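Local coordinates for isocitrate dehydrogenase [NAD] subunit 2, mitochondrial (Saccharomyces cerevisiae, PDB 3BLX), which catalyses the NAD-dependent oxidative decarboxylation of isocitrate to 2-oxoglutarate in the mitochondrial citric acid cycle and also binds mitochondrial mRNA leaders, at residues I148-P151 with G152-Q155; H188-T191 with I192-L195; K205-S208 with K209-P212; V229-P232 with S233-T236. All coordinates share one frame; numbering follows the deposited sequence.

Contact 1 of 4, residues I148-P151 with G152-Q155; sequences IVCP and GVVQ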
ATOM      1  N   ILE B 148     -16.289   7.394  12.685  1.00 38.94           N
ATOM      2  CA  ILE B 148     -15.889   7.055  11.327  1.00 27.85           C
ATOM      3  C   ILE B 148     -16.942   6.145  10.717  1.00 29.44           C
ATOM      4  O   ILE B 148     -17.233   5.067  11.244  1.00 25.24           O
ATOM      5  CB  ILE B 148     -14.497   6.397  11.321  1.00 16.86           C
ATOM      6  CG1 ILE B 148     -13.458   7.372  11.888  1.00 22.75           C
ATOM      7  CG2 ILE B 148     -14.141   5.935   9.936  1.00 17.00           C
ATOM      8  CD1 ILE B 148     -12.037   6.812  11.980  1.00 37.67           C
ATOM      9  N   VAL B 149     -17.542   6.596   9.623  1.00 20.38           N
ATOM     10  CA  VAL B 149     -18.612   5.841   8.973  1.00 24.84           C
ATOM     11  C   VAL B 149     -18.104   4.840   7.918  1.00 37.00           C
ATOM     12  O   VAL B 149     -18.256   3.632   8.068  1.00 48.50           O
ATOM     13  CB  VAL B 149     -19.612   6.765   8.289  1.00 23.55           C
ATOM     14  CG1 VAL B 149     -20.677   5.945   7.667  1.00 40.45           C
ATOM     15  CG2 VAL B 149     -20.245   7.634   9.282  1.00 32.61           C
ATOM     16  N   CYS B 150     -17.549   5.366   6.835  1.00 31.29           N
ATOM     17  CA  CYS B 150     -16.726   4.595   5.915  1.00 39.88           C
ATOM     18  C   CYS B 150     -15.250   5.072   6.019  1.00 39.44           C
ATOM     19  O   CYS B 150     -14.958   6.045   6.714  1.00 34.21           O
ATOM     20  CB  CYS B 150     -17.295   4.619   4.472  1.00 43.32           C
ATOM     21  SG  CYS B 150     -18.555   5.960   3.947  1.00100.57           S
ATOM     22  N   PRO B 151     -14.312   4.368   5.369  1.00 52.80           N
ATOM     23  CA  PRO B 151     -12.878   4.500   5.697  1.00 63.73           C
ATOM     24  C   PRO B 151     -12.264   5.912   5.716  1.00 60.76           C
ATOM     25  O   PRO B 151     -11.377   6.167   6.580  1.00 62.19           O
ATOM     26  CB  PRO B 151     -12.207   3.625   4.642  1.00 44.01           C
ATOM     27  CG  PRO B 151     -13.208   2.573   4.390  1.00 50.14           C
ATOM     28  CD  PRO B 151     -14.546   3.270   4.421  1.00 50.51           C
ATOM     29  N   GLY B 152     -12.690   6.797   4.808  1.00 17.75           N
ATOM     30  CA  GLY B 152     -12.227   8.178   4.903  1.00 24.24           C
ATOM     31  C   GLY B 152     -13.285   9.225   5.280  1.00 36.75           C
ATOM     32  O   GLY B 152     -13.260  10.355   4.831  1.00 27.18           O
ATOM     33  N   VAL B 153     -14.243   8.865   6.109  1.00 29.04           N
ATOM     34  CA  VAL B 153     -15.411   9.715   6.254  1.00 15.64           C
ATOM     35  C   VAL B 153     -15.832   9.894   7.695  1.00 19.78           C
ATOM     36  O   VAL B 153     -16.287   8.944   8.336  1.00 33.41           O
ATOM     37  CB  VAL B 153     -16.594   9.148   5.461  1.00 25.60           C
ATOM     38  CG1 VAL B 153     -17.759  10.059   5.563  1.00 19.35           C
ATOM     39  CG2 VAL B 153     -16.247   8.978   4.002  1.00 12.64           C
ATOM     40  N   VAL B 154     -15.649  11.099   8.216  1.00 14.69           N
ATOM     41  CA  VAL B 154     -16.092  11.380   9.565  1.00 22.88           C
ATOM     42  C   VAL B 154     -17.506  11.906   9.487  1.00 18.91           C
ATOM     43  O   VAL B 154     -17.816  12.764   8.690  1.00 24.94           O
ATOM     44  CB  VAL B 154     -15.161  12.351  10.305  1.00 19.45           C
ATOM     45  CG1 VAL B 154     -15.579  12.455  11.753  1.00 24.61           C
ATOM     46  CG2 VAL B 154     -13.705  11.859  10.224  1.00 24.51           C
ATOM     47  N   GLN B 155     -18.384  11.349  10.287  1.00 20.10           N
ATOM     48  CA  GLN B 155     -19.692  11.956  10.485  1.00 23.47           C
ATOM     49  C   GLN B 155     -19.810  12.561  11.888  1.00 19.21           C
ATOM     50  O   GLN B 155     -19.311  11.981  12.869  1.00 35.73           O
ATOM     51  CB  GLN B 155     -20.747  10.895  10.275  1.00 20.16           C
ATOM     52  CG  GLN B 155     -22.145  11.354  10.461  1.00 22.05           C
ATOM     53  CD  GLN B 155     -23.171  10.220  10.270  1.00 23.31           C
ATOM     54  OE1 GLN B 155     -23.113   9.206  10.967  1.00 14.48           O
ATOM     55  NE2 GLN B 155     -24.097  10.387   9.321  1.00 21.66           N
TER
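V149 N donates to V153 O over 3.0 Å, nearly straight at 166°, beside a type I turn from C150 to V153 that reverses the chain. V153 N closes the turn with a bond to C150 O, also 3.0 Å, with the donor above the carbonyl plane. The V149 bond joins the two arms next to it. I148 and V154 form an antiparallel non-hydrogen-bonded pair, their CA atoms 4.7 Å apart. Their side chains lie on one face of the sheet. V149 has CG2 anti to its carbonyl carbon, which brings this methyl to CB of Q155 at 3.4 Å. The extended glutamine chain carries its amide past the valine. Q155 OE1 bonds to H147 and to Q155 of another copy of this subunit. C150 SG packs against V153 CG2 at 3.8 Å. The same sulfur forms a disulfide with C150 of that other copy. V153 to Q155 also form an antiparallel ladder with a strand of subunit 1, so the sheet continues into that chain. This is the tip of a beta hairpin, consistent with the intersubunit clasp known in isocitrate dehydrogenases.

Contact 2 of 4, residues H188-T191 with I192-L195; sequences HKST and IQRL
R194 lays one face of its guanidinium over the stem of K189. CB of K189 stands 4.2 Å above that plane, offset toward the rim, and its closest approach is to NH2 of R194 at 4.3 Å. The two chains then part. K189 carries its amine toward D222, a weak, long ion pair. R194 bends at chi2 (-100°) and again at chi3 (-80°), and its NH2 forms a salt bridge with D197. The first part of the arginine chain lies against the backbone of S190, with CG of R194 3.1 Å from S190 O. The same carbonyl oxygen accepts Q193 N at 3.3 Å, from above the carbonyl plane, and a weak bond from R194 N. On the preceding residues, H188 turns ND1 to K189 O at 3.1 Å, with the oxygen tilted out of the ring plane. E135 of subunit 1 is a weak, long partner of both K189 and R194. By similarity, K189 is critical for catalysis and D222 binds substrate and magnesium. The contact thus joins aliphatic carbon to a guanidinium face, while the two nitrogen ends stay apart, NZ of K189 being 6.4 Å from NE of R194. The carboxylates round these two groups, one from the partner subunit, probably help to place them.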
ATOM      1  N   HIS B 188     -28.512  33.567  14.297  1.00 22.23           N
ATOM      2  CA  HIS B 188     -28.713  32.223  13.800  1.00 26.70           C
ATOM      3  C   HIS B 188     -28.207  32.152  12.375  1.00 29.12           C
ATOM      4  O   HIS B 188     -27.834  33.167  11.809  1.00 24.09           O
ATOM      5  CB  HIS B 188     -30.192  31.887  13.834  1.00 29.95           C
ATOM      6  CG  HIS B 188     -31.013  32.770  12.956  1.00 40.96           C
ATOM      7  ND1 HIS B 188     -31.512  32.349  11.744  1.00 51.11           N
ATOM      8  CD2 HIS B 188     -31.388  34.064  13.093  1.00 33.02           C
ATOM      9  CE1 HIS B 188     -32.176  33.342  11.177  1.00 42.45           C
ATOM     10  NE2 HIS B 188     -32.109  34.394  11.972  1.00 31.41           N
ATOM     11  N   LYS B 189     -28.183  30.948  11.804  1.00 37.45           N
ATOM     12  CA  LYS B 189     -27.786  30.724  10.405  1.00 50.62           C
ATOM     13  C   LYS B 189     -29.048  30.389   9.571  1.00 57.18           C
ATOM     14  O   LYS B 189     -30.097  30.087  10.138  1.00 38.24           O
ATOM     15  CB  LYS B 189     -26.724  29.619  10.306  1.00 45.56           C
ATOM     16  CG  LYS B 189     -25.544  29.931   9.391  1.00 72.63           C
ATOM     17  CD  LYS B 189     -26.005  30.600   8.095  1.00 80.19           C
ATOM     18  CE  LYS B 189     -25.112  30.248   6.903  1.00 93.24           C
ATOM     19  NZ  LYS B 189     -23.713  30.744   7.021  1.00 67.49           N
ATOM     20  N   SER B 190     -28.940  30.468   8.240  1.00 73.94           N
ATOM     21  CA  SER B 190     -30.102  30.428   7.339  1.00 71.76           C
ATOM     22  C   SER B 190     -31.264  29.587   7.860  1.00 68.74           C
ATOM     23  O   SER B 190     -31.235  28.373   7.782  1.00 68.92           O
ATOM     24  CB  SER B 190     -29.698  29.935   5.950  1.00 76.19           C
ATOM     25  OG  SER B 190     -30.812  29.949   5.081  1.00 66.95           O
ATOM     26  N   THR B 191     -32.294  30.257   8.362  1.00 78.83           N
ATOM     27  CA  THR B 191     -33.412  29.628   9.074  1.00 77.89           C
ATOM     28  C   THR B 191     -34.193  28.532   8.306  1.00114.31           C
ATOM     29  O   THR B 191     -34.765  27.622   8.932  1.00119.65           O
ATOM     30  CB  THR B 191     -34.398  30.713   9.607  1.00 89.06           C
ATOM     31  OG1 THR B 191     -35.598  30.101  10.099  1.00 80.75           O
ATOM     32  CG2 THR B 191     -34.743  31.721   8.503  1.00 89.24           C
ATOM     33  N   ILE B 192     -34.220  28.601   6.971  1.00114.81           N
ATOM     34  CA  ILE B 192     -35.016  27.647   6.174  1.00114.80           C
ATOM     35  C   ILE B 192     -34.235  26.393   5.731  1.00117.34           C
ATOM     36  O   ILE B 192     -34.829  25.343   5.461  1.00 97.22           O
ATOM     37  CB  ILE B 192     -35.692  28.326   4.941  1.00115.67           C
ATOM     38  CG1 ILE B 192     -36.992  27.599   4.560  1.00 95.10           C
ATOM     39  CG2 ILE B 192     -34.711  28.446   3.757  1.00 96.69           C
ATOM     40  CD1 ILE B 192     -38.088  27.714   5.597  1.00 79.65           C
ATOM     41  N   GLN B 193     -32.909  26.510   5.673  1.00127.76           N
ATOM     42  CA  GLN B 193     -32.038  25.403   5.268  1.00122.16           C
ATOM     43  C   GLN B 193     -31.421  24.676   6.472  1.00107.45           C
ATOM     44  O   GLN B 193     -30.661  23.715   6.317  1.00 99.00           O
ATOM     45  CB  GLN B 193     -30.951  25.908   4.310  1.00113.11           C
ATOM     46  CG  GLN B 193     -31.483  26.281   2.919  1.00115.52           C
ATOM     47  CD  GLN B 193     -31.659  25.076   1.989  1.00127.47           C
ATOM     48  OE1 GLN B 193     -30.686  24.544   1.438  1.00120.53           O
ATOM     49  NE2 GLN B 193     -32.908  24.658   1.799  1.00121.11           N
ATOM     50  N   ARG B 194     -31.743  25.170   7.664  1.00 91.34           N
ATOM     51  CA  ARG B 194     -31.472  24.478   8.910  1.00 78.40           C
ATOM     52  C   ARG B 194     -32.626  24.685   9.888  1.00 59.53           C
ATOM     53  O   ARG B 194     -32.789  25.743  10.464  1.00 62.39           O
ATOM     54  CB  ARG B 194     -30.115  24.857   9.544  1.00 57.98           C
ATOM     55  CG  ARG B 194     -29.457  26.148   9.069  1.00 74.33           C
ATOM     56  CD  ARG B 194     -28.343  25.917   8.044  1.00 77.16           C
ATOM     57  NE  ARG B 194     -27.040  25.507   8.604  1.00104.03           N
ATOM     58  CZ  ARG B 194     -26.752  25.313   9.898  1.00104.72           C
ATOM     59  NH1 ARG B 194     -25.521  24.934  10.252  1.00 66.59           N
ATOM     60  NH2 ARG B 194     -27.673  25.486  10.842  1.00 95.25           N
ATOM     61  N   LEU B 195     -33.430  23.650  10.059  1.00 57.02           N
ATOM     62  CA  LEU B 195     -34.487  23.655  11.045  1.00 42.47           C
ATOM     63  C   LEU B 195     -33.994  23.526  12.506  1.00 42.11           C
ATOM     64  O   LEU B 195     -34.790  23.480  13.424  1.00 40.14           O
ATOM     65  CB  LEU B 195     -35.523  22.575  10.699  1.00 46.03           C
ATOM     66  CG  LEU B 195     -35.343  21.142  11.146  1.00 39.25           C
ATOM     67  CD1 LEU B 195     -36.115  20.251  10.200  1.00 40.83           C
ATOM     68  CD2 LEU B 195     -33.889  20.787  11.139  1.00 58.82           C
TER

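Contact 3 of 4, residues K205-S208 with K209-P212; sequences KELS and KEYP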
ATOM      1  N   LYS B 205     -39.391  33.511  19.765  1.00 50.14           N
ATOM      2  CA  LYS B 205     -40.619  34.232  19.442  1.00 51.54           C
ATOM      3  C   LYS B 205     -41.752  33.939  20.437  1.00 54.39           C
ATOM      4  O   LYS B 205     -42.617  34.778  20.678  1.00 62.52           O
ATOM      5  CB  LYS B 205     -41.046  33.931  18.009  1.00 29.33           C
ATOM      6  CG  LYS B 205     -40.134  34.562  16.971  1.00 33.86           C
ATOM      7  CD  LYS B 205     -40.624  34.275  15.556  1.00 45.71           C
ATOM      8  CE  LYS B 205     -39.792  35.021  14.524  1.00 63.05           C
ATOM      9  NZ  LYS B 205     -40.329  34.872  13.143  1.00 57.64           N
ATOM     10  N   GLU B 206     -41.715  32.753  21.032  1.00 57.63           N
ATOM     11  CA  GLU B 206     -42.720  32.298  21.990  1.00 56.60           C
ATOM     12  C   GLU B 206     -42.539  33.017  23.308  1.00 58.78           C
ATOM     13  O   GLU B 206     -43.499  33.273  24.030  1.00 70.83           O
ATOM     14  CB  GLU B 206     -42.556  30.799  22.242  1.00 68.29           C
ATOM     15  CG  GLU B 206     -43.841  30.046  22.515  1.00101.83           C
ATOM     16  CD  GLU B 206     -44.636  29.767  21.245  1.00122.01           C
ATOM     17  OE1 GLU B 206     -44.066  29.214  20.269  1.00 83.63           O
ATOM     18  OE2 GLU B 206     -45.839  30.099  21.231  1.00120.55           O
ATOM     19  N   LEU B 207     -41.283  33.317  23.629  1.00 57.08           N
ATOM     20  CA  LEU B 207     -40.945  33.990  24.872  1.00 47.57           C
ATOM     21  C   LEU B 207     -41.071  35.487  24.706  1.00 54.26           C
ATOM     22  O   LEU B 207     -41.142  36.212  25.690  1.00 59.34           O
ATOM     23  CB  LEU B 207     -39.517  33.661  25.269  1.00 39.86           C
ATOM     24  CG  LEU B 207     -39.220  32.198  25.553  1.00 62.33           C
ATOM     25  CD1 LEU B 207     -37.773  32.031  25.987  1.00 59.56           C
ATOM     26  CD2 LEU B 207     -40.179  31.662  26.609  1.00 56.58           C
ATOM     27  N   SER B 208     -41.090  35.931  23.454  1.00 48.26           N
ATOM     28  CA  SER B 208     -41.138  37.342  23.107  1.00 40.18           C
ATOM     29  C   SER B 208     -42.337  38.039  23.774  1.00 62.32           C
ATOM     30  O   SER B 208     -42.248  39.210  24.184  1.00 55.77           O
ATOM     31  CB  SER B 208     -41.191  37.476  21.580  1.00 39.10           C
ATOM     32  OG  SER B 208     -41.049  38.814  21.158  1.00 52.09           O
ATOM     33  N   LYS B 209     -43.435  37.292  23.901  1.00 55.45           N
ATOM     34  CA  LYS B 209     -44.697  37.814  24.391  1.00 63.47           C
ATOM     35  C   LYS B 209     -44.745  37.922  25.903  1.00 63.14           C
ATOM     36  O   LYS B 209     -45.540  38.690  26.428  1.00 64.17           O
ATOM     37  CB  LYS B 209     -45.878  36.984  23.869  1.00 75.94           C
ATOM     38  CG  LYS B 209     -45.841  35.513  24.229  1.00 74.85           C
ATOM     39  CD  LYS B 209     -46.615  34.708  23.190  1.00 82.52           C
ATOM     40  CE  LYS B 209     -46.252  35.149  21.761  1.00 68.15           C
ATOM     41  NZ  LYS B 209     -46.844  34.259  20.715  1.00 67.56           N
ATOM     42  N   GLU B 210     -43.899  37.167  26.594  1.00 56.80           N
ATOM     43  CA  GLU B 210     -43.792  37.288  28.045  1.00 43.77           C
ATOM     44  C   GLU B 210     -42.833  38.383  28.468  1.00 48.97           C
ATOM     45  O   GLU B 210     -42.589  38.570  29.650  1.00 48.21           O
ATOM     46  CB  GLU B 210     -43.366  35.984  28.685  1.00 41.47           C
ATOM     47  CG  GLU B 210     -44.175  34.806  28.237  1.00 56.64           C
ATOM     48  CD  GLU B 210     -43.767  33.549  28.952  1.00 78.77           C
ATOM     49  OE1 GLU B 210     -43.409  33.654  30.150  1.00 61.60           O
ATOM     50  OE2 GLU B 210     -43.809  32.465  28.320  1.00 80.96           O
ATOM     51  N   TYR B 211     -42.290  39.109  27.499  1.00 44.34           N
ATOM     52  CA  TYR B 211     -41.408  40.229  27.802  1.00 44.92           C
ATOM     53  C   TYR B 211     -41.693  41.383  26.851  1.00 67.24           C
ATOM     54  O   TYR B 211     -40.970  41.596  25.871  1.00 68.63           O
ATOM     55  CB  TYR B 211     -39.939  39.800  27.717  1.00 47.54           C
ATOM     56  CG  TYR B 211     -39.576  38.633  28.621  1.00 47.36           C
ATOM     57  CD1 TYR B 211     -39.774  37.319  28.212  1.00 56.29           C
ATOM     58  CD2 TYR B 211     -39.045  38.838  29.880  1.00 45.83           C
ATOM     59  CE1 TYR B 211     -39.458  36.245  29.036  1.00 54.48           C
ATOM     60  CE2 TYR B 211     -38.727  37.766  30.718  1.00 52.24           C
ATOM     61  CZ  TYR B 211     -38.935  36.467  30.282  1.00 57.41           C
ATOM     62  OH  TYR B 211     -38.633  35.375  31.069  1.00 46.91           O
ATOM     63  N   PRO B 212     -42.776  42.123  27.126  1.00 63.24           N
ATOM     64  CA  PRO B 212     -43.309  43.153  26.229  1.00 50.91           C
ATOM     65  C   PRO B 212     -42.436  44.385  26.246  1.00 52.62           C
ATOM     66  O   PRO B 212     -42.417  45.111  25.263  1.00 48.80           O
ATOM     67  CB  PRO B 212     -44.683  43.463  26.823  1.00 61.68           C
ATOM     68  CG  PRO B 212     -44.962  42.330  27.791  1.00 71.13           C
ATOM     69  CD  PRO B 212     -43.629  41.924  28.303  1.00 61.70           C
TER
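K209 and Y211 come back on the helix end through their first torsions. K209 places CG between its backbone N and carbonyl carbon (chi1 58°), and a bend at chi3 turns the chain along the last helical turn. Its CG lies 3.2 Å from E206 O, and its CE lies 3.8 Å from K205 O. The lysine amine ends near E206, but NZ of K209 and OE2 of E206 are 4.3 Å apart, beyond a salt bridge. Y211 has CG anti to its carbonyl carbon (chi1 -57°). This brings the ring edge to the backbone, and CD1 of Y211 meets L207 O at 3.1 Å, in the plane of the ring. The same oxygen accepts E210 N at 3.1 Å, from a donor well above the carbonyl plane. Y211 N adds a weak bond to S208 O, within a type I turn from S208 to Y211. E210 runs extended across L207, with OE2 of E210 4.1 Å from CD2 of L207. Its OE1 makes a salt bridge with R170 of helix 162-178. The ring of Y211 meets that of F173 on the same helix at about 10° between planes, and its OH is weakly bonded to R170. Without the tyrosine ring, as with an alanine here, F173 would probably lose its ring partner and a gap would open between this turn and helix 162-178. The turn ends helix 195-208 and leads toward strand 215-220, so it belongs to the beta-alpha-beta crossover between parallel strands 183-188 and 215-220.

Contact 4 of 4, residues V229-P232 with S233-T236; sequences VTNP and SAYT
N231 and A234 are joined by a backbone bond just where the chain leaves helix 221-230. N231 is the first residue to depart from helical angles, and P232 begins a short 3-10 turn. A234 N donates to N231 O at 3.1 Å, and Y235 N donates to P232 O at 3.2 Å. In both bonds the donor stands above the carbonyl plane. T236 N follows with a bond to S233 O at 3.0 Å. The side chains of N231 and S233 link the start of this turn. In N231, CG points opposite the backbone N (chi1 174°), which swings the amide forward along the chain. S233 sets OG between its own N and carbonyl carbon (chi1 64°), an orientation that turns the hydroxyl back toward the asparagine. S233 OG donates to N231 OD1 at 2.7 Å, tilted 18° from the carbonyl plane. S233 N adds a weak bond to the same oxygen, a weak Asx turn. The amide nitrogen ND2 of N231 lies 3.6 Å from CB of A234. With an alanine in place of S233, N231 OD1 would probably keep just the weak backbone bond from that residue, and the asparagine amide would be freer to turn. T236 OG1 also makes a weak bond to S233 O. Y235 lies against K227 and V228 of helix 221-230 and against L131 of strand 130-136, and its OH bonds to E219 of strand 215-220. A234 O accepts R183, at the start of strand 183-188. P232 packs on R119 of subunit 1, and the chain runs on to strand 238-242.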
ATOM      1  N   VAL B 229     -18.606  44.503  12.956  1.00 28.00           N
ATOM      2  CA  VAL B 229     -17.232  44.887  12.671  1.00 27.90           C
ATOM      3  C   VAL B 229     -17.114  46.265  12.023  1.00 43.47           C
ATOM      4  O   VAL B 229     -16.129  46.987  12.262  1.00 35.99           O
ATOM      5  CB  VAL B 229     -16.487  43.837  11.836  1.00 27.74           C
ATOM      6  CG1 VAL B 229     -15.115  44.405  11.312  1.00 11.73           C
ATOM      7  CG2 VAL B 229     -16.320  42.543  12.662  1.00 18.32           C
ATOM      8  N   THR B 230     -18.103  46.640  11.210  1.00 36.40           N
ATOM      9  CA  THR B 230     -18.049  47.962  10.594  1.00 50.87           C
ATOM     10  C   THR B 230     -18.363  49.005  11.660  1.00 42.51           C
ATOM     11  O   THR B 230     -17.773  50.063  11.674  1.00 47.21           O
ATOM     12  CB  THR B 230     -18.949  48.131   9.307  1.00 41.29           C
ATOM     13  OG1 THR B 230     -20.248  47.610   9.553  1.00 53.84           O
ATOM     14  CG2 THR B 230     -18.347  47.399   8.082  1.00 38.45           C
ATOM     15  N   ASN B 231     -19.256  48.675  12.583  1.00 36.21           N
ATOM     16  CA  ASN B 231     -19.673  49.640  13.577  1.00 33.87           C
ATOM     17  C   ASN B 231     -20.203  49.050  14.898  1.00 39.08           C
ATOM     18  O   ASN B 231     -21.410  48.920  15.118  1.00 29.90           O
ATOM     19  CB  ASN B 231     -20.698  50.590  12.982  1.00 33.32           C
ATOM     20  CG  ASN B 231     -21.264  51.528  14.016  1.00 50.89           C
ATOM     21  OD1 ASN B 231     -20.565  51.926  14.957  1.00 37.15           O
ATOM     22  ND2 ASN B 231     -22.540  51.864  13.874  1.00 37.63           N
ATOM     23  N   PRO B 232     -19.282  48.726  15.802  1.00 30.31           N
ATOM     24  CA  PRO B 232     -19.615  48.029  17.040  1.00 27.93           C
ATOM     25  C   PRO B 232     -20.654  48.755  17.876  1.00 41.33           C
ATOM     26  O   PRO B 232     -21.415  48.106  18.598  1.00 33.99           O
ATOM     27  CB  PRO B 232     -18.286  47.995  17.784  1.00 25.21           C
ATOM     28  CG  PRO B 232     -17.231  48.121  16.714  1.00 25.59           C
ATOM     29  CD  PRO B 232     -17.835  48.946  15.637  1.00 34.21           C
ATOM     30  N   SER B 233     -20.679  50.080  17.800  1.00 46.57           N
ATOM     31  CA  SER B 233     -21.536  50.861  18.696  1.00 48.16           C
ATOM     32  C   SER B 233     -23.030  50.570  18.460  1.00 53.38           C
ATOM     33  O   SER B 233     -23.856  50.701  19.379  1.00 41.29           O
ATOM     34  CB  SER B 233     -21.223  52.355  18.591  1.00 39.52           C
ATOM     35  OG  SER B 233     -21.507  52.860  17.291  1.00 53.67           O
ATOM     36  N   ALA B 234     -23.354  50.144  17.237  1.00 35.37           N
ATOM     37  CA  ALA B 234     -24.727  49.870  16.831  1.00 38.86           C
ATOM     38  C   ALA B 234     -25.393  48.758  17.643  1.00 47.43           C
ATOM     39  O   ALA B 234     -26.588  48.496  17.494  1.00 49.98           O
ATOM     40  CB  ALA B 234     -24.758  49.523  15.363  1.00 42.51           C
ATOM     41  N   TYR B 235     -24.621  48.107  18.504  1.00 35.92           N
ATOM     42  CA  TYR B 235     -25.127  46.966  19.257  1.00 41.21           C
ATOM     43  C   TYR B 235     -25.070  47.181  20.752  1.00 37.63           C
ATOM     44  O   TYR B 235     -25.387  46.277  21.521  1.00 38.68           O
ATOM     45  CB  TYR B 235     -24.365  45.678  18.882  1.00 33.53           C
ATOM     46  CG  TYR B 235     -24.787  45.073  17.560  1.00 54.60           C
ATOM     47  CD1 TYR B 235     -24.178  45.453  16.377  1.00 40.99           C
ATOM     48  CD2 TYR B 235     -25.808  44.127  17.498  1.00 51.53           C
ATOM     49  CE1 TYR B 235     -24.571  44.907  15.174  1.00 50.54           C
ATOM     50  CE2 TYR B 235     -26.195  43.572  16.295  1.00 55.29           C
ATOM     51  CZ  TYR B 235     -25.570  43.960  15.141  1.00 52.77           C
ATOM     52  OH  TYR B 235     -25.948  43.405  13.946  1.00 64.60           O
ATOM     53  N   THR B 236     -24.684  48.381  21.170  1.00 49.29           N
ATOM     54  CA  THR B 236     -24.567  48.666  22.599  1.00 57.20           C
ATOM     55  C   THR B 236     -25.907  48.898  23.295  1.00 38.86           C
ATOM     56  O   THR B 236     -25.953  49.112  24.490  1.00 48.10           O
ATOM     57  CB  THR B 236     -23.625  49.833  22.877  1.00 48.63           C
ATOM     58  OG1 THR B 236     -24.316  51.034  22.614  1.00 46.78           O
ATOM     59  CG2 THR B 236     -22.395  49.759  21.969  1.00 66.55           C
TER

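All four contacts are local and follow one another along the chain, so none nests in or crosses another. Contact 1 closes the hairpin between strands 140-148 and 153-161. Helix 162-178 and strand 183-188 follow, then contact 2 leads into helix 195-208. Contact 3 ends that same helix, and its centre is about 21 Å from that of contact 2. Strand 215-220 and helix 221-230 come next, and contact 4 turns the chain toward strand 238-242. Contacts 2, 3 and 4 thus lie at connections of the mixed sheet. Contact 1 stands apart on the hairpin sheet, which has two strands within this chain, its centre about 42 Å from that of contact 4.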